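Local coordinates for protein alkylhalidase CmlS (Streptomyces venezuelae, PDB 3I3L) that is a flavin-dependent halogenase of chloramphenicol biosynthesis that carries its FAD through a covalent flavin-aspartate bond, at residues F202-A207 against Q296-D301; D321-Q326 against Q372-F377. All blocks are in the same frame, centred on the assembly; numbering follows the deposited sequence.

Contact 1. Residues F202-A207 against Q296-D301; sequences FYRNFA and QDWSYD. With FAD (flavin-adenine dinucleotide), chain B.
Arg204 and Trp298 make the largest side-chain share of an antiparallel strand pair, Arg204 passing over one face of the indole. Arg204 CB sits 3.5 Å from the centroid of the Trp298 five-membered ring and 2° off the ring normal, a CH-pi contact over the face. The arginine chain then runs extended from CG to NE across the six-membered ring, bringing the guanidinium above CZ3 with its plane only 6° from that of the indole; NE itself bonds to Asp200 O.

One side-chain hydrogen bond holds the indole at its pyrrole N-H: Trp298 NE1 donates to Gln296 OE1 at 3.0 Å. The chain of Gln296, bent at chi2 (-62°), sets amide and Phe206 ring planes nearly parallel, Gln296 NE2 3.3 Å from Phe206 CD1, while NE2 is hydrogen-bonded to Ser257 OG. Were Trp298 replaced by an alanine, the aliphatic part of Arg204 would probably lose its platform and Gln296 OE1 this donor.

Backbone bonds join the strands: Ser299 N to Tyr203 O at 3.0 Å, and Asp297 N to Asn205 O at 2.8 Å.

On the opposite surface, the Asp297 side chain leaves the sheet and OD1 is bonded to FAD C8M at 1.5 Å, while Ala207 CB meets the neighbouring methyl C7M. The chemistry implies that the flavin's dimethylbenzene end is tied by an ester-like link to a residue whose backbone is itself held in the sheet.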
loop_
_atom_site.group_PDB
_atom_site.type_symbol
_atom_site.label_atom_id
_atom_site.label_comp_id
_atom_site.label_asym_id
_atom_site.label_seq_id
_atom_site.Cartn_x
_atom_site.Cartn_y
_atom_site.Cartn_z
ATOM N N PHE A 202 11.967 -10.313 -11.167
ATOM C CA PHE A 202 12.799 -10.820 -10.069
ATOM C C PHE A 202 12.141 -11.059 -8.726
ATOM O O PHE A 202 12.668 -11.827 -7.906
ATOM C CB PHE A 202 14.034 -9.885 -9.867
ATOM C CG PHE A 202 14.881 -9.737 -11.138
ATOM C CD1 PHE A 202 15.408 -10.866 -11.766
ATOM C CD2 PHE A 202 15.099 -8.502 -11.701
ATOM C CE1 PHE A 202 16.127 -10.750 -12.984
ATOM C CE2 PHE A 202 15.837 -8.365 -12.893
ATOM C CZ PHE A 202 16.350 -9.505 -13.529
ATOM N N TYR A 203 11.039 -10.362 -8.445
ATOM C CA TYR A 203 10.415 -10.470 -7.131
ATOM C C TYR A 203 9.413 -11.641 -7.103
ATOM O O TYR A 203 8.163 -11.454 -7.190
ATOM C CB TYR A 203 9.792 -9.130 -6.743
ATOM C CG TYR A 203 10.825 -8.102 -6.308
ATOM C CD1 TYR A 203 11.771 -7.671 -7.173
ATOM C CD2 TYR A 203 10.870 -7.625 -5.016
ATOM C CE1 TYR A 203 12.724 -6.747 -6.817
ATOM C CE2 TYR A 203 11.823 -6.697 -4.636
ATOM C CZ TYR A 203 12.738 -6.249 -5.586
ATOM O OH TYR A 203 13.699 -5.342 -5.299
ATOM N N ARG A 204 9.959 -12.842 -7.057
ATOM C CA ARG A 204 9.122 -14.039 -7.168
ATOM C C ARG A 204 9.213 -14.784 -5.882
ATOM O O ARG A 204 9.932 -15.748 -5.791
ATOM C CB ARG A 204 9.525 -14.917 -8.339
ATOM C CG ARG A 204 9.334 -14.132 -9.693
ATOM C CD ARG A 204 9.773 -14.879 -10.895
ATOM N NE ARG A 204 9.560 -14.060 -12.099
ATOM C CZ ARG A 204 9.730 -14.503 -13.334
ATOM N NH1 ARG A 204 10.110 -15.780 -13.520
ATOM N NH2 ARG A 204 9.521 -13.691 -14.372
ATOM N N ASN A 205 8.447 -14.295 -4.907
ATOM C CA ASN A 205 8.417 -14.746 -3.564
ATOM C C ASN A 205 7.493 -15.933 -3.434
ATOM O O ASN A 205 6.419 -16.024 -4.085
ATOM C CB ASN A 205 7.894 -13.597 -2.691
ATOM C CG ASN A 205 8.880 -12.485 -2.568
ATOM O OD1 ASN A 205 10.077 -12.714 -2.556
ATOM N ND2 ASN A 205 8.394 -11.260 -2.499
ATOM N N PHE A 206 7.842 -16.811 -2.500
ATOM C CA PHE A 206 7.139 -18.085 -2.307
ATOM C C PHE A 206 7.034 -18.167 -0.779
ATOM O O PHE A 206 8.017 -17.947 -0.097
ATOM C CB PHE A 206 8.035 -19.160 -2.963
ATOM C CG PHE A 206 7.703 -20.560 -2.610
ATOM C CD1 PHE A 206 6.423 -21.025 -2.743
ATOM C CD2 PHE A 206 8.707 -21.439 -2.167
ATOM C CE1 PHE A 206 6.102 -22.372 -2.415
ATOM C CE2 PHE A 206 8.420 -22.727 -1.794
ATOM C CZ PHE A 206 7.119 -23.210 -1.932
ATOM N N ALA A 207 5.833 -18.407 -0.242
ATOM C CA ALA A 207 5.645 -18.373 1.207
ATOM C C ALA A 207 5.192 -19.691 1.816
ATOM O O ALA A 207 4.445 -20.446 1.180
ATOM C CB ALA A 207 4.616 -17.251 1.633
ATOM N N GLN A 296 2.740 -19.531 -3.939
ATOM C CA GLN A 296 3.506 -18.574 -4.732
ATOM C C GLN A 296 2.893 -17.173 -4.658
ATOM O O GLN A 296 1.763 -16.969 -5.079
ATOM C CB GLN A 296 3.597 -18.962 -6.243
ATOM C CG GLN A 296 4.231 -20.388 -6.604
ATOM C CD GLN A 296 5.678 -20.573 -6.182
ATOM O OE1 GLN A 296 6.481 -19.615 -6.096
ATOM N NE2 GLN A 296 6.027 -21.812 -5.897
ATOM N N ASP A 297 3.669 -16.198 -4.165
ATOM C CA ASP A 297 3.195 -14.822 -4.067
ATOM C C ASP A 297 4.156 -13.945 -4.827
ATOM O O ASP A 297 4.888 -13.199 -4.257
ATOM C CB ASP A 297 3.136 -14.381 -2.590
ATOM C CG ASP A 297 1.757 -14.571 -1.987
ATOM O OD1 ASP A 297 1.603 -14.335 -0.786
ATOM O OD2 ASP A 297 0.817 -15.000 -2.715
ATOM N N TRP A 298 4.199 -14.068 -6.134
ATOM C CA TRP A 298 5.044 -13.141 -6.943
ATOM C C TRP A 298 4.422 -11.793 -7.106
ATOM O O TRP A 298 3.223 -11.702 -7.309
ATOM C CB TRP A 298 5.215 -13.715 -8.334
ATOM C CG TRP A 298 5.774 -15.110 -8.338
ATOM C CD1 TRP A 298 6.050 -15.893 -7.262
ATOM C CD2 TRP A 298 6.135 -15.855 -9.489
ATOM N NE1 TRP A 298 6.546 -17.078 -7.684
ATOM C CE2 TRP A 298 6.615 -17.075 -9.053
ATOM C CE3 TRP A 298 6.122 -15.572 -10.868
ATOM C CZ2 TRP A 298 7.058 -18.066 -9.929
ATOM C CZ3 TRP A 298 6.556 -16.524 -11.740
ATOM C CH2 TRP A 298 7.014 -17.783 -11.273
ATOM N N SER A 299 5.245 -10.745 -7.097
ATOM C CA SER A 299 4.832 -9.436 -7.510
ATOM C C SER A 299 4.482 -9.410 -9.006
ATOM O O SER A 299 5.085 -10.130 -9.760
ATOM C CB SER A 299 5.958 -8.465 -7.253
ATOM O OG SER A 299 6.232 -8.307 -5.861
ATOM N N TYR A 300 3.502 -8.601 -9.406
ATOM C CA TYR A 300 3.136 -8.326 -10.808
ATOM C C TYR A 300 2.224 -7.099 -10.813
ATOM O O TYR A 300 1.527 -6.826 -9.814
ATOM C CB TYR A 300 2.317 -9.492 -11.390
ATOM C CG TYR A 300 1.092 -9.896 -10.562
ATOM C CD1 TYR A 300 -0.105 -9.156 -10.624
ATOM C CD2 TYR A 300 1.145 -10.985 -9.675
ATOM C CE1 TYR A 300 -1.226 -9.546 -9.915
ATOM C CE2 TYR A 300 0.023 -11.388 -8.918
ATOM C CZ TYR A 300 -1.152 -10.650 -9.041
ATOM O OH TYR A 300 -2.207 -11.019 -8.275
ATOM N N ASP A 301 2.215 -6.347 -11.914
ATOM C CA ASP A 301 1.103 -5.411 -12.128
ATOM C C ASP A 301 0.380 -5.785 -13.395
ATOM O O ASP A 301 0.408 -6.978 -13.780
ATOM C CB ASP A 301 1.596 -3.915 -12.102
ATOM C CG ASP A 301 2.642 -3.629 -13.146
ATOM O OD1 ASP A 301 3.196 -4.592 -13.742
ATOM O OD2 ASP A 301 2.939 -2.440 -13.359
HETATM P PA FAD B . -8.691 -11.878 -1.984
HETATM O O1A FAD B . -7.934 -13.033 -2.596
HETATM O O2A FAD B . -8.494 -11.650 -0.526
HETATM O O5B FAD B . -10.280 -12.104 -2.289
HETATM C C5B FAD B . -10.711 -12.503 -3.574
HETATM C C4B FAD B . -11.982 -13.380 -3.504
HETATM O O4B FAD B . -12.400 -13.647 -4.864
HETATM C C3B FAD B . -11.739 -14.722 -2.855
HETATM O O3B FAD B . -12.562 -14.859 -1.737
HETATM C C2B FAD B . -12.115 -15.754 -3.929
HETATM O O2B FAD B . -12.883 -16.785 -3.393
HETATM C C1B FAD B . -12.926 -14.951 -4.934
HETATM N N9A FAD B . -12.887 -15.365 -6.324
HETATM C C8A FAD B . -11.790 -15.696 -7.063
HETATM N N7A FAD B . -12.188 -15.984 -8.322
HETATM C C5A FAD B . -13.538 -15.925 -8.381
HETATM C C6A FAD B . -14.435 -16.145 -9.411
HETATM N N6A FAD B . -14.017 -16.483 -10.618
HETATM N N1A FAD B . -15.765 -15.945 -9.157
HETATM C C2A FAD B . -16.219 -15.580 -7.914
HETATM N N3A FAD B . -15.321 -15.356 -6.916
HETATM C C4A FAD B . -13.999 -15.523 -7.140
HETATM N N1 FAD B . -1.944 -8.204 3.049
HETATM C C2 FAD B . -2.000 -7.366 4.151
HETATM O O2 FAD B . -2.685 -6.356 4.059
HETATM N N3 FAD B . -1.298 -7.640 5.294
HETATM C C4 FAD B . -0.517 -8.762 5.382
HETATM O O4 FAD B . 0.106 -9.004 6.466
HETATM C C4X FAD B . -0.426 -9.597 4.267
HETATM N N5 FAD B . 0.331 -10.735 4.327
HETATM C C5X FAD B . 0.330 -11.606 3.261
HETATM C C6 FAD B . 1.112 -12.769 3.308
HETATM C C7 FAD B . 1.170 -13.593 2.210
HETATM C C7M FAD B . 1.986 -14.863 2.234
HETATM C C8 FAD B . 0.398 -13.274 1.097
HETATM C C8M FAD B . 0.349 -14.182 -0.066
HETATM C C9 FAD B . -0.353 -12.096 1.016
HETATM C C9A FAD B . -0.372 -11.276 2.134
HETATM N N10 FAD B . -1.158 -10.162 2.066
HETATM C C10 FAD B . -1.155 -9.299 3.096
HETATM C "C1'" FAD B . -1.762 -9.861 0.736
HETATM C "C2'" FAD B . -3.263 -9.745 0.864
HETATM O "O2'" FAD B . -3.717 -10.858 1.522
HETATM C "C3'" FAD B . -4.009 -9.533 -0.426
HETATM O "O3'" FAD B . -3.558 -8.343 -1.035
HETATM C "C4'" FAD B . -5.543 -9.379 -0.161
HETATM O "O4'" FAD B . -6.118 -10.578 0.280
HETATM C "C5'" FAD B . -6.249 -9.006 -1.457
HETATM O "O5'" FAD B . -7.612 -8.790 -1.227
HETATM P P FAD B . -8.558 -9.043 -2.465
HETATM O O1P FAD B . -7.971 -8.378 -3.691
HETATM O O2P FAD B . -9.997 -8.720 -2.078
HETATM O O3P FAD B . -8.373 -10.604 -2.848
#

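Contact 2. Residues D321-Q326 against Q372-F377. With FAD (flavin-adenine dinucleotide), chain B.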
loop_
_atom_site.group_PDB
_atom_site.type_symbol
_atom_site.label_atom_id
_atom_site.label_comp_id
_atom_site.label_asym_id
_atom_site.label_seq_id
_atom_site.Cartn_x
_atom_site.Cartn_y
_atom_site.Cartn_z
ATOM N N ASP A 321 4.808 -7.356 -2.770
ATOM C CA ASP A 321 5.551 -8.065 -1.715
ATOM C C ASP A 321 5.066 -7.592 -0.369
ATOM O O ASP A 321 5.103 -6.391 -0.074
ATOM C CB ASP A 321 7.037 -7.675 -1.863
ATOM C CG ASP A 321 7.934 -8.385 -0.862
ATOM O OD1 ASP A 321 7.557 -8.467 0.337
ATOM O OD2 ASP A 321 9.030 -8.861 -1.278
ATOM N N PRO A 322 4.560 -8.520 0.444
ATOM C CA PRO A 322 3.841 -8.214 1.679
ATOM C C PRO A 322 4.718 -7.721 2.857
ATOM O O PRO A 322 4.237 -7.675 4.007
ATOM C CB PRO A 322 3.205 -9.567 2.047
ATOM C CG PRO A 322 4.214 -10.603 1.460
ATOM C CD PRO A 322 4.525 -9.957 0.113
ATOM N N LEU A 323 5.971 -7.387 2.600
ATOM C CA LEU A 323 6.883 -6.902 3.634
ATOM C C LEU A 323 6.291 -5.767 4.468
ATOM O O LEU A 323 6.416 -5.766 5.677
ATOM C CB LEU A 323 8.168 -6.398 2.993
ATOM C CG LEU A 323 9.280 -5.908 3.896
ATOM C CD1 LEU A 323 9.687 -6.992 4.956
ATOM C CD2 LEU A 323 10.475 -5.460 3.060
ATOM N N PHE A 324 5.665 -4.806 3.797
ATOM C CA PHE A 324 4.991 -3.687 4.474
ATOM C C PHE A 324 3.481 -3.842 4.595
ATOM O O PHE A 324 2.779 -2.888 4.832
ATOM C CB PHE A 324 5.381 -2.361 3.823
ATOM C CG PHE A 324 6.888 -2.108 3.872
ATOM C CD1 PHE A 324 7.508 -1.733 5.064
ATOM C CD2 PHE A 324 7.678 -2.306 2.741
ATOM C CE1 PHE A 324 8.920 -1.510 5.141
ATOM C CE2 PHE A 324 9.062 -2.072 2.780
ATOM C CZ PHE A 324 9.691 -1.705 3.989
ATOM N N SER A 325 2.972 -5.055 4.455
ATOM C CA SER A 325 1.539 -5.302 4.735
ATOM C C SER A 325 0.593 -4.329 4.015
ATOM O O SER A 325 -0.304 -3.787 4.624
ATOM C CB SER A 325 1.311 -5.181 6.272
ATOM O OG SER A 325 1.981 -6.223 6.975
ATOM N N GLN A 326 0.834 -4.069 2.735
ATOM C CA GLN A 326 0.093 -3.128 1.968
ATOM C C GLN A 326 -1.127 -3.751 1.246
ATOM O O GLN A 326 -1.910 -3.043 0.571
ATOM C CB GLN A 326 1.002 -2.515 0.894
ATOM C CG GLN A 326 2.212 -1.764 1.448
ATOM C CD GLN A 326 1.945 -0.270 1.685
ATOM O OE1 GLN A 326 1.951 0.186 2.839
ATOM N NE2 GLN A 326 1.722 0.486 0.605
ATOM N N GLN A 372 9.932 0.527 -5.949
ATOM C CA GLN A 372 11.199 1.276 -5.826
ATOM C C GLN A 372 11.692 1.313 -4.382
ATOM O O GLN A 372 12.872 1.209 -4.097
ATOM C CB GLN A 372 11.028 2.724 -6.326
ATOM C CG GLN A 372 11.420 3.789 -5.225
ATOM C CD GLN A 372 10.594 5.147 -5.247
ATOM O OE1 GLN A 372 9.827 5.440 -4.304
ATOM N NE2 GLN A 372 10.754 5.942 -6.315
ATOM N N PHE A 373 10.762 1.445 -3.468
ATOM C CA PHE A 373 11.056 1.589 -2.077
ATOM C C PHE A 373 11.551 0.270 -1.558
ATOM O O PHE A 373 12.600 0.184 -0.919
ATOM C CB PHE A 373 9.758 1.960 -1.406
ATOM C CG PHE A 373 9.866 2.286 0.034
ATOM C CD1 PHE A 373 9.492 1.359 0.975
ATOM C CD2 PHE A 373 10.260 3.580 0.451
ATOM C CE1 PHE A 373 9.566 1.700 2.367
ATOM C CE2 PHE A 373 10.303 3.939 1.800
ATOM C CZ PHE A 373 9.972 3.014 2.763
ATOM N N LEU A 374 10.784 -0.774 -1.850
ATOM C CA LEU A 374 11.153 -2.128 -1.570
ATOM C C LEU A 374 12.592 -2.478 -2.000
ATOM O O LEU A 374 13.312 -3.158 -1.280
ATOM C CB LEU A 374 10.210 -3.021 -2.336
ATOM C CG LEU A 374 10.081 -4.427 -1.807
ATOM C CD1 LEU A 374 9.699 -4.354 -0.373
ATOM C CD2 LEU A 374 8.931 -5.060 -2.641
ATOM N N ALA A 375 12.992 -2.018 -3.176
ATOM C CA ALA A 375 14.296 -2.320 -3.703
ATOM C C ALA A 375 15.369 -1.780 -2.753
ATOM O O ALA A 375 16.382 -2.438 -2.514
ATOM C CB ALA A 375 14.448 -1.679 -5.136
ATOM N N SER A 376 15.158 -0.568 -2.242
ATOM C CA SER A 376 16.019 0.019 -1.212
ATOM C C SER A 376 16.135 -0.863 0.020
ATOM O O SER A 376 17.229 -1.249 0.400
ATOM C CB SER A 376 15.480 1.388 -0.811
ATOM O OG SER A 376 15.750 2.281 -1.851
ATOM N N PHE A 377 15.012 -1.212 0.632
ATOM C CA PHE A 377 15.056 -2.089 1.798
ATOM C C PHE A 377 15.773 -3.403 1.559
ATOM O O PHE A 377 16.625 -3.777 2.364
ATOM C CB PHE A 377 13.696 -2.328 2.448
ATOM C CG PHE A 377 13.258 -1.205 3.284
ATOM C CD1 PHE A 377 12.604 -0.106 2.721
ATOM C CD2 PHE A 377 13.509 -1.218 4.645
ATOM C CE1 PHE A 377 12.202 0.974 3.521
ATOM C CE2 PHE A 377 13.110 -0.158 5.438
ATOM C CZ PHE A 377 12.454 0.947 4.864
HETATM P PA FAD B . -8.691 -11.878 -1.984
HETATM O O1A FAD B . -7.934 -13.033 -2.596
HETATM O O2A FAD B . -8.494 -11.650 -0.526
HETATM O O5B FAD B . -10.280 -12.104 -2.289
HETATM C C5B FAD B . -10.711 -12.503 -3.574
HETATM C C4B FAD B . -11.982 -13.380 -3.504
HETATM O O4B FAD B . -12.400 -13.647 -4.864
HETATM C C3B FAD B . -11.739 -14.722 -2.855
HETATM O O3B FAD B . -12.562 -14.859 -1.737
HETATM C C2B FAD B . -12.115 -15.754 -3.929
HETATM O O2B FAD B . -12.883 -16.785 -3.393
HETATM C C1B FAD B . -12.926 -14.951 -4.934
HETATM N N9A FAD B . -12.887 -15.365 -6.324
HETATM C C8A FAD B . -11.790 -15.696 -7.063
HETATM N N7A FAD B . -12.188 -15.984 -8.322
HETATM C C5A FAD B . -13.538 -15.925 -8.381
HETATM C C6A FAD B . -14.435 -16.145 -9.411
HETATM N N6A FAD B . -14.017 -16.483 -10.618
HETATM N N1A FAD B . -15.765 -15.945 -9.157
HETATM C C2A FAD B . -16.219 -15.580 -7.914
HETATM N N3A FAD B . -15.321 -15.356 -6.916
HETATM C C4A FAD B . -13.999 -15.523 -7.140
HETATM N N1 FAD B . -1.944 -8.204 3.049
HETATM C C2 FAD B . -2.000 -7.366 4.151
HETATM O O2 FAD B . -2.685 -6.356 4.059
HETATM N N3 FAD B . -1.298 -7.640 5.294
HETATM C C4 FAD B . -0.517 -8.762 5.382
HETATM O O4 FAD B . 0.106 -9.004 6.466
HETATM C C4X FAD B . -0.426 -9.597 4.267
HETATM N N5 FAD B . 0.331 -10.735 4.327
HETATM C C5X FAD B . 0.330 -11.606 3.261
HETATM C C6 FAD B . 1.112 -12.769 3.308
HETATM C C7 FAD B . 1.170 -13.593 2.210
HETATM C C7M FAD B . 1.986 -14.863 2.234
HETATM C C8 FAD B . 0.398 -13.274 1.097
HETATM C C8M FAD B . 0.349 -14.182 -0.066
HETATM C C9 FAD B . -0.353 -12.096 1.016
HETATM C C9A FAD B . -0.372 -11.276 2.134
HETATM N N10 FAD B . -1.158 -10.162 2.066
HETATM C C10 FAD B . -1.155 -9.299 3.096
HETATM C "C1'" FAD B . -1.762 -9.861 0.736
HETATM C "C2'" FAD B . -3.263 -9.745 0.864
HETATM O "O2'" FAD B . -3.717 -10.858 1.522
HETATM C "C3'" FAD B . -4.009 -9.533 -0.426
HETATM O "O3'" FAD B . -3.558 -8.343 -1.035
HETATM C "C4'" FAD B . -5.543 -9.379 -0.161
HETATM O "O4'" FAD B . -6.118 -10.578 0.280
HETATM C "C5'" FAD B . -6.249 -9.006 -1.457
HETATM O "O5'" FAD B . -7.612 -8.790 -1.227
HETATM P P FAD B . -8.558 -9.043 -2.465
HETATM O O1P FAD B . -7.971 -8.378 -3.691
HETATM O O2P FAD B . -9.997 -8.720 -2.078
HETATM O O3P FAD B . -8.373 -10.604 -2.848
#
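The Phe324 ring meets two phenylalanines of helix 352-382, Phe373 over one face and Phe377 at its edge, in an aromatic cluster. Phe373 comes edge-on, led by CE1, in an offset edge-to-face pair with centroids 5.5 Å apart and planes at 64°; Leu323 CG, from the same loop as Phe324, lies over the opposite face, offset toward the rim. Phe324 in turn points its own edge at Phe377: CZ stands 3.5 Å above that ring, over its centre, and the planes meet at 70°, a T-shaped contact with centroids 4.9 Å apart. The in-plane edge of Phe377 faces Phe373 O. With CG beside the backbone N (chi1 -59°), Phe324 reaches from the loop to the helix; Phe96 of strand 89-97 and Phe582, near the end of the chain, also meet its ring.

Leu374, next to Phe373 in the helix, divides the work between its two methyls: CD1 touches Leu323 CD2 at 3.7 Å and Phe324 CE2, whereas CD2 packs against Asp321 CB at 3.3 Å. No hydrogen bond crosses between the segments, so the match is one of apolar shape.

Polar bonds inside the loop and to the helix set its course: Asp321 OD1 accepts from Leu323 N through its anti lone pair, closing an Asx turn, and OD2 bonds to Tyr378 OH, four residues after Leu374. The other side of the loop borders the flavin, with Pro322 CB 3.7 Å from FAD C5X. Ser325, which binds FAD, makes a weak hydrogen bond from OG to FAD O4 at 3.4 Å.

Both contacts are buried and both reach the flavin, but at different parts of the isoalloxazine: contact 1 through the methyl-bearing ring, contact 2 through the central ring and the pyrimidine carbonyl. Contact 1, whose centre lies farther from the middle of the chain (about 16 Å against 9 Å), pairs two strands of one sheet and keeps an exposed residue, Gln296; its chemistry is backbone bonding plus a cation-bearing chain on indole. Contact 2 joins a loop to a helix by apolar and aromatic packing. They touch directly, since Asn205 ND2 lies 2.8 Å from Asp321 OD2, a probable hydrogen bond, and Tyr203 packs on Leu374 and Ala375.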